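Local atomic coordinates of protoporphyrinogen oxidase (Exiguobacterium sibiricum, PDB entry 3LOV), a protein that binds FAD and probably uses oxygen to oxidise coproporphyrinogen III to coproporphyrin III during heme b biosynthesis. Residues A[156-159]-A[160-164]; A[228-232]-A[233-237]; A[244-247]-A[248-251]; A[386-389]-A[390-393]. All blocks are in the same frame, centred on the assembly; numbering follows the deposited sequence. Where two conformers were deposited one is given.

The four contacts are all local, each within one unbroken run of chain. Interactions 1 and 2 are buried, interaction 4 is partly buried, and interaction 3 lies at the surface. Interactions 2 and 3 share helix 235-245: one sits at its start, the other at its end. Interaction 2 lies near the FAD and uses a beta turn with a chain of hydroxyl bonds. Interaction 3 leads into an edge strand of the parallel sheet and pairs a light apolar contact with a water. Interaction 1 joins two helices at a glycine. Interaction 4 is the last turn of helix 377-392, held by backbone bonds. Interactions 1 and 4 are far from the annotated sites.

Interaction 1 of 4, residues A[156-159]-A[160-164]; sequences PRLG and DALVE
L158 closes helix 150-158 and reaches across G159 to L162, four residues on in the next helix. The two side chains lie slantwise to each other. The touching branch of L162 is CD2, which lies 3.9 Å from L158 CB and 4.0 Å from L158 CD2. The L162 CG atom stands anti to the backbone N (chi1 -176°), and this swings the CD2 methyl back to L158. The apolar patch continues outside the pair: L134 of helix 124-135 packs on L158, and V130 of the same helix packs on L162. The L158 carbonyl also joins the contact through a water. That water donates to L158 O at 2.7 Å and accepts from L162 N at 2.8 Å. It thus bridges the end of one helix and the first turn of the next. G159 is the hinge of this helix-helix junction. It leaves helical geometry with positive phi (84°), and it is also the N-cap residue of helix 160-172. Any side chain at these angles would collide with L158 O. G159 O accepts a weak bond from V163 N at 3.4 Å, and V163 CG2 lies 3.5 Å from the same G159 O. D160 follows at once, with its CB 3.7 Å from G159 C. The D160 carboxylate forms a salt bridge through OD1 with R155, which also pairs with E164.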
loop_
_atom_site.group_PDB
_atom_site.type_symbol
_atom_site.label_atom_id
_atom_site.label_comp_id
_atom_site.label_asym_id
_atom_site.label_seq_id
_atom_site.Cartn_x
_atom_site.Cartn_y
_atom_site.Cartn_z
ATOM N N PRO A 156 8.760 -12.160 -21.937
ATOM C CA PRO A 156 8.746 -12.700 -23.308
ATOM C C PRO A 156 7.978 -11.845 -24.343
ATOM O O PRO A 156 8.230 -11.966 -25.543
ATOM C CB PRO A 156 8.082 -14.088 -23.157
ATOM C CG PRO A 156 7.976 -14.340 -21.652
ATOM C CD PRO A 156 8.129 -13.052 -20.940
ATOM N N ARG A 157 7.043 -11.013 -23.883
ATOM C CA ARG A 157 6.219 -10.199 -24.756
ATOM C C ARG A 157 6.831 -8.848 -25.048
ATOM O O ARG A 157 6.590 -8.289 -26.113
ATOM C CB ARG A 157 4.820 -10.008 -24.151
ATOM C CG ARG A 157 4.025 -11.327 -24.055
ATOM C CD ARG A 157 2.718 -11.235 -23.228
ATOM N NE ARG A 157 1.933 -12.440 -23.448
ATOM C CZ ARG A 157 2.244 -13.651 -22.958
ATOM N NH1 ARG A 157 3.284 -13.834 -22.146
ATOM N NH2 ARG A 157 1.525 -14.698 -23.293
ATOM N N LEU A 158 7.569 -8.297 -24.086
ATOM C CA LEU A 158 8.055 -6.922 -24.159
ATOM C C LEU A 158 9.580 -6.795 -24.087
ATOM O O LEU A 158 10.117 -5.705 -24.326
ATOM C CB LEU A 158 7.462 -6.062 -23.022
ATOM C CG LEU A 158 5.963 -5.932 -22.957
ATOM C CD1 LEU A 158 5.552 -5.379 -21.538
ATOM C CD2 LEU A 158 5.441 -5.085 -24.152
ATOM N N GLY A 159 10.266 -7.875 -23.725
ATOM C CA GLY A 159 11.708 -7.842 -23.536
ATOM C C GLY A 159 12.166 -7.350 -22.164
ATOM O O GLY A 159 11.440 -6.643 -21.435
ATOM N N ASP A 160 13.394 -7.713 -21.822
ATOM C CA ASP A 160 13.944 -7.439 -20.489
ATOM C C ASP A 160 14.179 -5.970 -20.235
ATOM O O ASP A 160 13.855 -5.469 -19.144
ATOM C CB ASP A 160 15.260 -8.180 -20.273
ATOM C CG ASP A 160 15.104 -9.671 -20.267
ATOM O OD1 ASP A 160 14.104 -10.235 -19.739
ATOM O OD2 ASP A 160 16.035 -10.320 -20.762
ATOM N N ALA A 161 14.710 -5.265 -21.229
ATOM C CA ALA A 161 14.987 -3.848 -21.083
ATOM C C ALA A 161 13.759 -3.038 -20.659
ATOM O O ALA A 161 13.827 -2.212 -19.741
ATOM C CB ALA A 161 15.584 -3.266 -22.412
ATOM N N LEU A 162 12.628 -3.239 -21.329
ATOM C CA LEU A 162 11.434 -2.400 -21.011
ATOM C C LEU A 162 10.903 -2.754 -19.603
ATOM O O LEU A 162 10.512 -1.890 -18.824
ATOM C CB LEU A 162 10.339 -2.562 -22.076
ATOM C CG LEU A 162 9.054 -1.698 -21.958
ATOM C CD1 LEU A 162 9.342 -0.247 -22.256
ATOM C CD2 LEU A 162 7.916 -2.227 -22.896
ATOM N N VAL A 163 10.869 -4.034 -19.297
ATOM C CA VAL A 163 10.432 -4.476 -17.973
ATOM C C VAL A 163 11.302 -3.866 -16.870
ATOM O O VAL A 163 10.787 -3.284 -15.890
ATOM C CB VAL A 163 10.452 -6.016 -17.872
ATOM C CG1 VAL A 163 10.385 -6.453 -16.420
ATOM C CG2 VAL A 163 9.308 -6.587 -18.654
ATOM N N GLU A 164 12.623 -3.944 -17.060
ATOM C CA GLU A 164 13.577 -3.425 -16.057
ATOM C C GLU A 164 13.652 -1.939 -15.923
ATOM O O GLU A 164 13.647 -1.423 -14.814
ATOM C CB GLU A 164 14.993 -3.958 -16.345
ATOM C CG GLU A 164 15.023 -5.404 -16.186
ATOM C CD GLU A 164 16.270 -6.072 -16.680
ATOM O OE1 GLU A 164 17.274 -5.391 -16.983
ATOM O OE2 GLU A 164 16.222 -7.296 -16.745
HETATM O O HOH W 1 12.487 -4.505 -23.785
#

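Interaction 2 of 4, residues A[228-232]-A[233-237]; sequences FLSLE and TGLES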
loop_
_atom_site.group_PDB
_atom_site.type_symbol
_atom_site.label_atom_id
_atom_site.label_comp_id
_atom_site.label_asym_id
_atom_site.label_seq_id
_atom_site.Cartn_x
_atom_site.Cartn_y
_atom_site.Cartn_z
ATOM N N PHE A 228 -6.437 9.102 -7.653
ATOM C CA PHE A 228 -6.328 8.938 -6.190
ATOM C C PHE A 228 -7.184 9.931 -5.379
ATOM O O PHE A 228 -7.394 11.055 -5.812
ATOM C CB PHE A 228 -4.851 9.042 -5.743
ATOM C CG PHE A 228 -3.944 7.999 -6.377
ATOM C CD1 PHE A 228 -3.769 6.755 -5.781
ATOM C CD2 PHE A 228 -3.310 8.254 -7.594
ATOM C CE1 PHE A 228 -2.953 5.768 -6.373
ATOM C CE2 PHE A 228 -2.496 7.275 -8.196
ATOM C CZ PHE A 228 -2.311 6.033 -7.569
ATOM N N LEU A 229 -7.651 9.488 -4.198
ATOM C CA LEU A 229 -8.411 10.323 -3.250
ATOM C C LEU A 229 -7.695 10.418 -1.923
ATOM O O LEU A 229 -7.213 9.389 -1.420
ATOM C CB LEU A 229 -9.802 9.708 -2.978
ATOM C CG LEU A 229 -10.800 9.793 -4.138
ATOM C CD1 LEU A 229 -12.032 8.942 -3.836
ATOM C CD2 LEU A 229 -11.141 11.299 -4.415
ATOM N N SER A 230 -7.641 11.632 -1.361
ATOM C CA SER A 230 -7.324 11.822 0.026
ATOM C C SER A 230 -8.373 12.721 0.668
ATOM O O SER A 230 -9.407 12.964 0.092
ATOM C CB SER A 230 -5.953 12.424 0.203
ATOM O OG SER A 230 -5.536 12.268 1.565
ATOM N N LEU A 231 -8.105 13.189 1.874
ATOM C CA LEU A 231 -8.985 14.127 2.542
ATOM C C LEU A 231 -8.243 15.420 2.863
ATOM O O LEU A 231 -7.081 15.416 3.306
ATOM C CB LEU A 231 -9.556 13.522 3.836
ATOM C CG LEU A 231 -10.372 12.230 3.698
ATOM C CD1 LEU A 231 -10.514 11.596 5.078
ATOM C CD2 LEU A 231 -11.792 12.436 3.089
ATOM N N GLU A 232 -8.994 16.513 2.720
ATOM C CA GLU A 232 -8.513 17.861 2.951
ATOM C C GLU A 232 -8.013 17.991 4.369
ATOM O O GLU A 232 -7.058 18.706 4.648
ATOM C CB GLU A 232 -9.678 18.859 2.723
ATOM C CG GLU A 232 -9.267 20.335 2.621
ATOM C CD GLU A 232 -8.803 20.926 3.937
ATOM O OE1 GLU A 232 -9.412 20.649 4.993
ATOM O OE2 GLU A 232 -7.814 21.678 3.916
ATOM N N THR A 233 -8.672 17.296 5.277
ATOM C CA THR A 233 -8.359 17.363 6.681
ATOM C C THR A 233 -7.344 16.275 7.038
ATOM O O THR A 233 -7.049 16.082 8.191
ATOM C CB THR A 233 -9.641 17.151 7.517
ATOM O OG1 THR A 233 -10.360 16.042 6.975
ATOM C CG2 THR A 233 -10.541 18.392 7.442
ATOM N N GLY A 234 -6.851 15.543 6.047
ATOM C CA GLY A 234 -5.768 14.567 6.264
ATOM C C GLY A 234 -6.335 13.197 6.553
ATOM O O GLY A 234 -7.466 13.086 7.045
ATOM N N LEU A 235 -5.569 12.146 6.241
ATOM C CA LEU A 235 -6.099 10.789 6.366
ATOM C C LEU A 235 -6.261 10.449 7.828
ATOM O O LEU A 235 -7.122 9.647 8.190
ATOM C CB LEU A 235 -5.252 9.759 5.623
ATOM C CG LEU A 235 -5.422 9.626 4.107
ATOM C CD1 LEU A 235 -4.573 8.471 3.640
ATOM C CD2 LEU A 235 -6.849 9.412 3.700
ATOM N N GLU A 236 -5.509 11.094 8.707
ATOM C CA GLU A 236 -5.705 10.820 10.128
ATOM C C GLU A 236 -7.110 11.252 10.614
ATOM O O GLU A 236 -7.669 10.652 11.558
ATOM C CB GLU A 236 -4.589 11.449 10.968
ATOM C CG GLU A 236 -4.486 10.840 12.382
ATOM C CD GLU A 236 -3.228 11.250 13.184
ATOM O OE1 GLU A 236 -2.243 11.789 12.614
ATOM O OE2 GLU A 236 -3.215 10.969 14.390
ATOM N N SER A 237 -7.718 12.232 9.935
ATOM C CA SER A 237 -9.087 12.661 10.299
ATOM C C SER A 237 -10.092 11.530 10.076
ATOM O O SER A 237 -11.040 11.404 10.820
ATOM C CB SER A 237 -9.507 13.943 9.596
ATOM O OG SER A 237 -9.696 13.745 8.235
#
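L231 and G234 close a type I beta turn that joins strand 228-231 to helix 235-245. G234 N donates to L231 O at 2.8 Å. The packed side of the turn is made by buried residues. L231 CD1 lies 3.9 Å from S237 OG, and L235 CG rests 3.7 Å from S230 OG. That serine hydroxyl is bonded to D60 O, and D60 and the neighbouring S61 bind FAD. L235 lies close to L447, another FAD-binding residue. The other side is looser: E232 and T233 are partly open to solvent. T233 still has a polar task. Its OG1 sits between the backbone N and the carbonyl carbon (chi1 46°) and donates to S237 OG at 2.7 Å. S237 OG in turn donates to G234 O at 2.6 Å, in the carbonyl plane. A valine in place of T233 would probably leave S237 OG without its donor and freer to turn. G234 O also accepts from S237 N, so hydroxyl and amide grip one carbonyl and tie the turn to the first helical turn.

Interaction 3 of 4, residues A[244-247]-A[248-251]; sequences EVLE and RSEI
L246 and I251 meet methyl to methyl, with L246 CD1 4.0 Å from I251 CD1. The two side chains cross at about a right angle, so they touch by their ends and not along their lengths. The second branch of L246, CD2, comes only to 4.3 Å from S249 OG. R248 takes no part in this methyl contact. Its CG takes the hindered place between backbone N and carbonyl carbon (chi1 74°), and the chain then runs straight to a guanidinium whose NH2 bonds to L30 O. The bend links helix 235-245 to strand 250-252, an edge strand of the parallel sheet in the Rossmann-type part of the fold. Helix 14-26 backs it: E24 accepts from E247 N, R248 N and S249 OG. I251 lies near E36, which binds FAD. A water spans the bend, donating to S249 O at 2.8 Å and weakly to L246 O at 3.4 Å. Within the bend itself the cohesion is therefore slight, one methyl pair and one water. Much of the polar hold comes from E24, whose negative charge probably strengthens its bonds to two backbone N-H groups and the S249 hydroxyl.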
loop_
_atom_site.group_PDB
_atom_site.type_symbol
_atom_site.label_atom_id
_atom_site.label_comp_id
_atom_site.label_asym_id
_atom_site.label_seq_id
_atom_site.Cartn_x
_atom_site.Cartn_y
_atom_site.Cartn_z
ATOM N N GLU A 244 -14.763 8.391 16.812
ATOM C CA GLU A 244 -15.899 9.238 17.215
ATOM C C GLU A 244 -17.300 8.623 16.931
ATOM O O GLU A 244 -18.156 8.676 17.773
ATOM C CB GLU A 244 -15.703 10.588 16.537
ATOM C CG GLU A 244 -16.598 11.724 16.924
ATOM C CD GLU A 244 -16.333 12.906 15.995
ATOM O OE1 GLU A 244 -15.165 13.357 15.945
ATOM O OE2 GLU A 244 -17.262 13.332 15.271
ATOM N N VAL A 245 -17.525 7.995 15.787
ATOM C CA VAL A 245 -18.830 7.408 15.491
ATOM C C VAL A 245 -19.109 6.043 16.139
ATOM O O VAL A 245 -20.198 5.522 16.032
ATOM C CB VAL A 245 -19.118 7.332 13.939
ATOM C CG1 VAL A 245 -18.927 8.707 13.309
ATOM C CG2 VAL A 245 -18.255 6.290 13.230
ATOM N N LEU A 246 -18.118 5.425 16.771
ATOM C CA LEU A 246 -18.352 4.189 17.501
ATOM C C LEU A 246 -19.195 4.553 18.730
ATOM O O LEU A 246 -18.880 5.504 19.439
ATOM C CB LEU A 246 -17.026 3.541 17.904
ATOM C CG LEU A 246 -16.114 3.153 16.734
ATOM C CD1 LEU A 246 -14.709 2.800 17.267
ATOM C CD2 LEU A 246 -16.730 2.024 15.932
ATOM N N GLU A 247 -20.271 3.813 18.964
ATOM C CA GLU A 247 -21.178 4.152 20.071
ATOM C C GLU A 247 -21.107 3.246 21.282
ATOM O O GLU A 247 -21.564 3.627 22.352
ATOM C CB GLU A 247 -22.619 4.201 19.569
ATOM C CG GLU A 247 -22.879 5.409 18.693
ATOM C CD GLU A 247 -24.336 5.527 18.263
ATOM O OE1 GLU A 247 -24.821 4.701 17.430
ATOM O OE2 GLU A 247 -24.986 6.469 18.770
ATOM N N ARG A 248 -20.583 2.042 21.135
ATOM C CA ARG A 248 -20.500 1.160 22.277
ATOM C C ARG A 248 -19.205 0.343 22.380
ATOM O O ARG A 248 -18.961 -0.294 23.396
ATOM C CB ARG A 248 -21.730 0.254 22.305
ATOM C CG ARG A 248 -21.728 -0.832 21.290
ATOM C CD ARG A 248 -22.878 -1.800 21.568
ATOM N NE ARG A 248 -22.757 -3.010 20.767
ATOM C CZ ARG A 248 -23.060 -3.097 19.477
ATOM N NH1 ARG A 248 -23.547 -2.056 18.831
ATOM N NH2 ARG A 248 -22.899 -4.253 18.836
ATOM N N SER A 249 -18.363 0.387 21.363
ATOM C CA SER A 249 -17.080 -0.331 21.405
ATOM C C SER A 249 -16.149 0.276 22.435
ATOM O O SER A 249 -15.994 1.478 22.470
ATOM C CB SER A 249 -16.410 -0.233 20.046
ATOM O OG SER A 249 -17.180 -0.864 19.051
ATOM N N GLU A 250 -15.552 -0.543 23.274
ATOM C CA GLU A 250 -14.574 -0.057 24.240
ATOM C C GLU A 250 -13.166 -0.108 23.637
ATOM O O GLU A 250 -12.703 -1.163 23.246
ATOM C CB GLU A 250 -14.610 -0.905 25.490
ATOM C CG GLU A 250 -13.881 -0.246 26.668
ATOM C CD GLU A 250 -13.412 -1.242 27.706
ATOM O OE1 GLU A 250 -13.880 -2.402 27.683
ATOM O OE2 GLU A 250 -12.574 -0.865 28.551
ATOM N N ILE A 251 -12.484 1.042 23.567
ATOM C CA ILE A 251 -11.145 1.122 22.967
ATOM C C ILE A 251 -10.126 1.130 24.097
ATOM O O ILE A 251 -10.139 2.059 24.901
ATOM C CB ILE A 251 -10.898 2.445 22.167
ATOM C CG1 ILE A 251 -11.969 2.715 21.093
ATOM C CG2 ILE A 251 -9.484 2.458 21.602
ATOM C CD1 ILE A 251 -11.725 2.164 19.799
HETATM O O HOH W 2 -17.533 3.758 21.994
#

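Interaction 4 of 4, residues A[386-389]-A[390-393]; sequences QDLE and KICG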
loop_
_atom_site.group_PDB
_atom_site.type_symbol
_atom_site.label_atom_id
_atom_site.label_comp_id
_atom_site.label_asym_id
_atom_site.label_seq_id
_atom_site.Cartn_x
_atom_site.Cartn_y
_atom_site.Cartn_z
ATOM N N GLN A 386 21.638 14.324 0.261
ATOM C CA GLN A 386 22.632 14.125 -0.784
ATOM C C GLN A 386 21.997 13.694 -2.109
ATOM O O GLN A 386 22.414 14.133 -3.184
ATOM C CB GLN A 386 23.621 13.048 -0.381
ATOM C CG GLN A 386 24.466 13.411 0.808
ATOM C CD GLN A 386 25.592 12.417 1.037
ATOM O OE1 GLN A 386 25.951 11.644 0.132
ATOM N NE2 GLN A 386 26.169 12.444 2.244
ATOM N N ASP A 387 21.043 12.773 -2.037
ATOM C CA ASP A 387 20.405 12.286 -3.253
ATOM C C ASP A 387 19.754 13.460 -3.928
ATOM O O ASP A 387 19.999 13.707 -5.098
ATOM C CB ASP A 387 19.364 11.190 -2.962
ATOM C CG ASP A 387 19.988 9.826 -2.685
ATOM O OD1 ASP A 387 21.205 9.686 -2.863
ATOM O OD2 ASP A 387 19.260 8.874 -2.296
ATOM N N LEU A 388 18.944 14.205 -3.193
ATOM C CA LEU A 388 18.164 15.265 -3.812
ATOM C C LEU A 388 19.060 16.388 -4.362
ATOM O O LEU A 388 18.837 16.899 -5.464
ATOM C CB LEU A 388 17.132 15.818 -2.835
ATOM C CG LEU A 388 15.905 14.918 -2.607
ATOM C CD1 LEU A 388 14.996 15.489 -1.506
ATOM C CD2 LEU A 388 15.110 14.705 -3.928
ATOM N N GLU A 389 20.087 16.753 -3.616
ATOM C CA GLU A 389 20.979 17.802 -4.077
ATOM C C GLU A 389 21.642 17.393 -5.392
ATOM O O GLU A 389 21.905 18.217 -6.249
ATOM C CB GLU A 389 22.025 18.132 -2.999
ATOM C CG GLU A 389 21.416 18.793 -1.764
ATOM C CD GLU A 389 22.440 19.420 -0.839
ATOM O OE1 GLU A 389 23.589 18.915 -0.762
ATOM O OE2 GLU A 389 22.080 20.426 -0.186
ATOM N N LYS A 390 21.924 16.111 -5.544
ATOM C CA LYS A 390 22.515 15.642 -6.773
ATOM C C LYS A 390 21.460 15.659 -7.872
ATOM O O LYS A 390 21.725 16.109 -8.982
ATOM C CB LYS A 390 23.084 14.245 -6.596
ATOM C CG LYS A 390 23.839 13.740 -7.811
ATOM C CD LYS A 390 24.218 12.259 -7.677
ATOM C CE LYS A 390 24.736 11.709 -9.023
ATOM N NZ LYS A 390 24.625 10.226 -9.151
ATOM N N ILE A 391 20.274 15.150 -7.565
ATOM C CA ILE A 391 19.181 15.074 -8.541
ATOM C C ILE A 391 18.778 16.484 -8.977
ATOM O O ILE A 391 18.681 16.761 -10.172
ATOM C CB ILE A 391 17.971 14.274 -7.961
ATOM C CG1 ILE A 391 18.365 12.817 -7.704
ATOM C CG2 ILE A 391 16.735 14.342 -8.863
ATOM C CD1 ILE A 391 17.551 12.174 -6.561
ATOM N N CYS A 392 18.617 17.396 -8.027
ATOM C CA CYS A 392 18.096 18.732 -8.339
ATOM C C CYS A 392 19.100 19.727 -8.906
ATOM O O CYS A 392 18.712 20.825 -9.328
ATOM C CB CYS A 392 17.456 19.336 -7.100
ATOM S SG CYS A 392 15.959 18.464 -6.655
ATOM N N GLY A 393 20.379 19.365 -8.898
ATOM C CA GLY A 393 21.435 20.252 -9.377
ATOM C C GLY A 393 22.077 21.145 -8.321
ATOM O O GLY A 393 23.227 21.537 -8.470
HETATM O O HOH W 3 24.635 20.148 -5.948
#
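Helical backbone bonds run from I391 N to D387 O (2.9 Å, 164°) and from C392 N to L388 O (2.6 Å), with a more bent one from K390 N to Q386 O (3.1 Å). Among the side chains, I391 does most of the touching. Its CG1 lies beside the backbone N (chi1 -64°), which carries CD1 back over the previous turn. There I391 CD1 lies 3.2 Å from D387 O and 4.1 Å from D387 CB. The L388 side chain only skims it, with CD2 4.4 Å from I391 CD1. This is the C-terminal turn of helix 377-392, which lies against strand 340-345. I340 of that strand packs on both L388 and I391. An alanine at I391 would probably open a gap between D387, L388 and I340. D387 turns its carboxylate to the same strand and accepts from I340 N through OD2. C392 keeps its SG 3.5 Å from L388 O. After it, G393 leaves the helix with positive phi (92°), where a beta carbon would crowd C392 O.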